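Local coordinates for protein prophenoloxidase b (Marsupenaeus japonicus, PDB 3WKY) that is the secreted precursor of a crustacean phenoloxidase, a type 3 copper protein that probably oxidises phenols at its dicopper centre, at residues I423-V428 with Y487-N492; F593-D598 with H652-L657. All coordinates share one frame; numbering follows the deposited sequence.

Interaction 1. Residues I423-V428 with Y487-N492; sequences ITVLNV and YTITVN. With NAG (2-acetamido-2-deoxy-beta-D-glucopyranose), chain I.
The carbonyl oxygen Thr490 O receives two backbone donors from the facing strand: Leu426 N at 2.7 Å and, on a more bent path, Asn427 N at 3.2 Å. Both donors lie about 20° from the carbonyl plane. Two residues, Leu426 and Asn427, thus face the single Thr490, which is a classic beta bulge. The surplus residue shifts the antiparallel register, and the ladder resumes as Thr490 N bonds to Asn427 O. Before the bulge, Thr424 and Asn492 exchange a pair of bonds that lie in the carbonyl planes, with Asn492 N 2.8 Å from Thr424 O.

The two faces differ in chemistry. On the inner one Ile489, its CG1 anti to the carbonyl carbon (chi1 -51°), lays CD1 against Val428 CG1 at 3.7 Å, the two side chains running alongside, while its CG2 meets Val425 CG1 at 4.0 Å. Branched residues suit this side, where Val594 of strand 588-598 also packs on Ile489. Cutting Ile489 back to an alanine is likely to leave Val428 and Val425 without their shared neighbour and to open a gap toward Val594.

Polar residues occupy the outer face. Asn427 carries an N-linked sugar on ND2, and the same nitrogen donates to a water 3.1 Å away that also bonds Thr490 OG1; Asn427 OD1 accepts a strongly bent bond from Val428 N at 2.9 Å, which holds the amide from its other end. A compact threonine suits the place opposite, its CB packing on Asn427 CB.

Strand 541-548 continues this antiparallel sheet beyond 485-493, giving a bulged, glycosylated edge of the Ig-like beta sandwich of the hemocyanin family.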
# COMPACT_ATOMS: atom_id res chain seq x y z
N ILE A 423 -22.68 53.60 -20.81
CA ILE A 423 -22.94 53.11 -22.16
C ILE A 423 -23.74 51.81 -22.13
O ILE A 423 -23.45 50.93 -21.33
CB ILE A 423 -21.63 52.91 -22.94
CG1 ILE A 423 -20.88 54.24 -23.05
CG2 ILE A 423 -21.90 52.36 -24.32
CD1 ILE A 423 -21.69 55.33 -23.70
N THR A 424 -24.75 51.70 -23.00
CA THR A 424 -25.57 50.51 -23.13
C THR A 424 -25.06 49.67 -24.29
O THR A 424 -24.77 50.20 -25.36
CB THR A 424 -27.06 50.88 -23.41
OG1 THR A 424 -27.64 51.46 -22.24
CG2 THR A 424 -27.86 49.65 -23.80
N VAL A 425 -24.92 48.36 -24.10
CA VAL A 425 -24.56 47.50 -25.22
C VAL A 425 -25.83 46.93 -25.85
O VAL A 425 -26.64 46.28 -25.17
CB VAL A 425 -23.62 46.35 -24.79
CG1 VAL A 425 -23.30 45.45 -25.97
CG2 VAL A 425 -22.33 46.93 -24.21
N LEU A 426 -26.02 47.16 -27.15
CA LEU A 426 -27.27 46.82 -27.81
C LEU A 426 -27.19 45.56 -28.65
O LEU A 426 -28.17 44.83 -28.79
CB LEU A 426 -27.75 47.98 -28.70
CG LEU A 426 -28.15 49.25 -27.96
CD1 LEU A 426 -28.50 50.36 -28.96
CD2 LEU A 426 -29.32 48.98 -27.05
N ASN A 427 -26.03 45.31 -29.24
CA ASN A 427 -25.89 44.19 -30.16
C ASN A 427 -24.45 43.77 -30.35
O ASN A 427 -23.52 44.55 -30.10
CB ASN A 427 -26.49 44.54 -31.52
CG ASN A 427 -27.10 43.35 -32.22
OD1 ASN A 427 -26.93 42.20 -31.79
ND2 ASN A 427 -27.81 43.60 -33.31
N VAL A 428 -24.26 42.54 -30.79
CA VAL A 428 -22.93 42.00 -31.04
C VAL A 428 -23.06 41.08 -32.23
O VAL A 428 -24.00 40.28 -32.30
CB VAL A 428 -22.41 41.16 -29.84
CG1 VAL A 428 -21.01 40.67 -30.13
CG2 VAL A 428 -22.44 41.95 -28.54
N TYR A 487 -15.53 41.66 -35.60
CA TYR A 487 -16.76 41.71 -34.83
C TYR A 487 -17.23 43.16 -34.74
O TYR A 487 -16.42 44.08 -34.82
CB TYR A 487 -16.60 41.09 -33.43
CG TYR A 487 -15.65 41.82 -32.51
CD1 TYR A 487 -16.05 42.97 -31.84
CD2 TYR A 487 -14.37 41.35 -32.28
CE1 TYR A 487 -15.19 43.64 -31.00
CE2 TYR A 487 -13.50 42.01 -31.43
CZ TYR A 487 -13.91 43.15 -30.80
OH TYR A 487 -13.05 43.82 -29.96
N THR A 488 -18.53 43.35 -34.57
CA THR A 488 -19.07 44.70 -34.41
C THR A 488 -19.95 44.76 -33.18
O THR A 488 -20.84 43.92 -32.98
CB THR A 488 -19.86 45.14 -35.66
OG1 THR A 488 -18.97 45.17 -36.78
CG2 THR A 488 -20.44 46.55 -35.45
N ILE A 489 -19.69 45.76 -32.34
CA ILE A 489 -20.48 45.99 -31.15
C ILE A 489 -21.34 47.23 -31.41
O ILE A 489 -20.82 48.28 -31.78
CB ILE A 489 -19.60 46.27 -29.92
CG1 ILE A 489 -18.52 45.18 -29.76
CG2 ILE A 489 -20.46 46.38 -28.66
CD1 ILE A 489 -19.08 43.76 -29.71
N THR A 490 -22.64 47.09 -31.22
CA THR A 490 -23.55 48.24 -31.32
C THR A 490 -23.81 48.74 -29.91
O THR A 490 -24.25 47.97 -29.04
CB THR A 490 -24.87 47.83 -31.97
OG1 THR A 490 -24.62 47.27 -33.27
CG2 THR A 490 -25.79 49.05 -32.13
N VAL A 491 -23.53 50.02 -29.66
CA VAL A 491 -23.75 50.59 -28.34
C VAL A 491 -24.63 51.84 -28.41
O VAL A 491 -24.82 52.42 -29.48
CB VAL A 491 -22.44 50.95 -27.62
CG1 VAL A 491 -21.51 49.73 -27.58
CG2 VAL A 491 -21.75 52.11 -28.31
N ASN A 492 -25.15 52.25 -27.26
CA ASN A 492 -25.86 53.53 -27.17
C ASN A 492 -25.31 54.38 -26.05
O ASN A 492 -25.13 53.91 -24.92
CB ASN A 492 -27.36 53.34 -26.96
CG ASN A 492 -28.13 54.65 -27.06
OD1 ASN A 492 -28.06 55.33 -28.08
ND2 ASN A 492 -28.85 55.02 -26.00
C1 NAG I . -28.25 42.37 -33.93
C2 NAG I . -29.75 42.60 -34.07
C3 NAG I . -30.40 41.39 -34.72
C4 NAG I . -29.64 40.92 -35.96
C5 NAG I . -28.13 40.95 -35.80
C6 NAG I . -27.47 40.73 -37.16
C7 NAG I . -30.66 44.13 -32.43
C8 NAG I . -31.33 44.33 -31.10
N2 NAG I . -30.35 42.89 -32.78
O3 NAG I . -31.72 41.74 -35.10
O4 NAG I . -30.02 39.60 -36.26
O5 NAG I . -27.69 42.17 -35.22
O6 NAG I . -26.81 41.88 -37.63
O7 NAG I . -30.41 45.10 -33.15
O HOH W 1 -26.93 46.26 -34.58

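Interaction 2. Residues F593-D598 with H652-L657; sequences FVMATD and HPNMML. With NAG (2-acetamido-2-deoxy-beta-D-glucopyranose), chain E.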
# COMPACT_ATOMS: atom_id res chain seq x y z
N PHE A 593 -18.55 37.19 -24.24
CA PHE A 593 -19.00 38.19 -23.27
C PHE A 593 -18.46 39.56 -23.67
O PHE A 593 -17.27 39.70 -23.97
CB PHE A 593 -18.48 37.81 -21.87
CG PHE A 593 -18.63 38.90 -20.81
CD1 PHE A 593 -17.68 39.92 -20.68
CD2 PHE A 593 -19.67 38.86 -19.90
CE1 PHE A 593 -17.79 40.89 -19.70
CE2 PHE A 593 -19.80 39.83 -18.91
CZ PHE A 593 -18.85 40.85 -18.80
N VAL A 594 -19.33 40.58 -23.64
CA VAL A 594 -18.93 41.94 -24.01
C VAL A 594 -19.35 42.92 -22.92
O VAL A 594 -20.52 42.96 -22.53
CB VAL A 594 -19.60 42.38 -25.34
CG1 VAL A 594 -19.18 43.82 -25.71
CG2 VAL A 594 -19.29 41.40 -26.46
N MET A 595 -18.40 43.71 -22.42
CA MET A 595 -18.74 44.76 -21.46
C MET A 595 -18.19 46.12 -21.88
O MET A 595 -17.03 46.25 -22.28
CB MET A 595 -18.22 44.41 -20.07
CG MET A 595 -18.57 45.43 -19.00
SD MET A 595 -17.86 44.95 -17.40
CE MET A 595 -18.58 46.16 -16.29
N ALA A 596 -19.04 47.14 -21.81
CA ALA A 596 -18.60 48.52 -22.05
C ALA A 596 -18.39 49.18 -20.69
O ALA A 596 -19.33 49.32 -19.90
CB ALA A 596 -19.63 49.29 -22.88
N THR A 597 -17.16 49.59 -20.42
CA THR A 597 -16.89 50.19 -19.12
C THR A 597 -16.46 51.64 -19.27
O THR A 597 -15.86 52.04 -20.26
CB THR A 597 -15.83 49.38 -18.35
OG1 THR A 597 -15.71 49.87 -17.01
CG2 THR A 597 -14.51 49.51 -19.03
N ASP A 598 -16.83 52.46 -18.28
CA ASP A 598 -16.48 53.87 -18.30
C ASP A 598 -14.98 54.01 -18.10
O ASP A 598 -14.38 53.25 -17.33
CB ASP A 598 -17.22 54.63 -17.20
CG ASP A 598 -18.73 54.51 -17.30
OD1 ASP A 598 -19.26 54.37 -18.43
OD2 ASP A 598 -19.38 54.56 -16.23
N HIS A 652 -27.01 44.05 -15.97
CA HIS A 652 -26.21 45.21 -16.36
C HIS A 652 -26.37 45.59 -17.83
O HIS A 652 -25.99 44.83 -18.72
CB HIS A 652 -24.73 44.96 -16.03
CG HIS A 652 -24.50 44.60 -14.59
ND1 HIS A 652 -24.36 43.30 -14.16
CD2 HIS A 652 -24.45 45.37 -13.48
CE1 HIS A 652 -24.20 43.28 -12.85
NE2 HIS A 652 -24.26 44.53 -12.41
N PRO A 653 -26.96 46.78 -18.09
CA PRO A 653 -27.18 47.20 -19.48
C PRO A 653 -25.88 47.40 -20.26
O PRO A 653 -25.92 47.35 -21.49
CB PRO A 653 -27.90 48.55 -19.32
CG PRO A 653 -28.48 48.53 -17.95
CD PRO A 653 -27.51 47.73 -17.12
N ASN A 654 -24.76 47.61 -19.56
CA ASN A 654 -23.46 47.74 -20.22
C ASN A 654 -22.77 46.40 -20.47
O ASN A 654 -21.60 46.36 -20.85
CB ASN A 654 -22.52 48.68 -19.45
CG ASN A 654 -22.30 48.23 -18.01
OD1 ASN A 654 -23.18 47.66 -17.37
ND2 ASN A 654 -21.10 48.52 -17.49
N MET A 655 -23.50 45.30 -20.26
CA MET A 655 -22.98 43.99 -20.60
C MET A 655 -23.92 43.25 -21.53
O MET A 655 -25.15 43.36 -21.39
CB MET A 655 -22.78 43.13 -19.34
CG MET A 655 -21.92 43.73 -18.25
SD MET A 655 -21.89 42.50 -16.90
CE MET A 655 -21.10 43.45 -15.60
N MET A 656 -23.36 42.51 -22.47
CA MET A 656 -24.16 41.65 -23.34
C MET A 656 -23.47 40.30 -23.54
O MET A 656 -22.25 40.24 -23.67
CB MET A 656 -24.43 42.32 -24.69
CG MET A 656 -25.19 41.44 -25.69
SD MET A 656 -26.06 42.42 -26.95
CE MET A 656 -27.38 43.14 -25.96
N LEU A 657 -24.26 39.23 -23.55
CA LEU A 657 -23.71 37.90 -23.76
C LEU A 657 -24.05 37.38 -25.15
O LEU A 657 -25.20 37.05 -25.45
CB LEU A 657 -24.24 36.93 -22.71
CG LEU A 657 -23.66 35.51 -22.78
CD1 LEU A 657 -22.18 35.54 -22.39
CD2 LEU A 657 -24.46 34.55 -21.89
C1 NAG E . -21.24 58.39 -16.11
C2 NAG E . -20.89 57.74 -14.76
C3 NAG E . -20.21 58.63 -13.72
C4 NAG E . -19.54 59.88 -14.29
C5 NAG E . -20.45 60.50 -15.33
C6 NAG E . -19.88 61.83 -15.83
C7 NAG E . -22.55 55.98 -14.30
C8 NAG E . -24.02 55.81 -14.59
N2 NAG E . -22.12 57.23 -14.15
O3 NAG E . -19.24 57.87 -13.04
O4 NAG E . -19.29 60.81 -13.26
O5 NAG E . -20.53 59.59 -16.39
O6 NAG E . -18.56 61.62 -16.29
O7 NAG E . -21.84 54.98 -14.20
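Met655 and Met595 run side by side and point the same way from facing strands, their terminal methyls CE and CE 3.8 Å apart and CG against CG at the same distance. Both chains are extended beyond CG, so the contact is kept along their length. The Met655 sulfur also approaches Phe593 obliquely: SD is 3.9 Å from Phe593 CE2 and CZ, and 5.0 Å from the ring centroid, a Met-aromatic contact. The ring reaches this sulfur because its CG stands anti to the backbone N (chi1 168°). Flexible, polarisable methionines suit a place bounded by an aromatic ring, and helix 645-650 covers this face, with Phe648 on Met655 and Val649 on Phe593.

On the other face Val594 and Met656 form a hydrogen-bonded pair, Val594 N to Met656 O and Met656 N to Val594 O, each 2.9 Å. Past the methionine pair, where the turn meets the strand, Ala596 N bonds to Asn654 O at 2.8 Å.

Asn654 extends the ladder with its side chain. With CG held between the backbone N and the carbonyl carbon (chi1 57°), ND2 swings back to Ala596 O at 3.1 Å, which lies close to its amide plane, and donates as well to Leu419 O, so this buried nitrogen serves two carbonyls. A small alanine suits position 596, whose methyl packs against Val425 of strand 424-432 and Met501.

Asn654 is also the third residue of a type I beta turn, closed by Met655 N to His652 O, which leads out of helix 645-650 into strand 655-664. The whole is an antiparallel strand pair within the larger sheet of the Ig-like hemocyanin domain.

How the interactions relate
Both contacts pair antiparallel strands of the same Ig-like domain, but in different sheets: interaction 1 lies in the three-stranded sheet, interaction 2 inside the larger mixed one. Their centres are only 8 Å apart, and the valine and isoleucine face of interaction 1 packs on Val594, Ala596 and Met656 of interaction 2, forming the apolar interior between the sheets. Pro653 O, 3.0 Å from Val425 N in a probable hydrogen bond, joins them through the backbone. Interaction 1 is only partly buried and turns threonines, asparagines and a sugar outward, whereas interaction 2 is buried, its opposite face lined by methionines and phenylalanine under a helix.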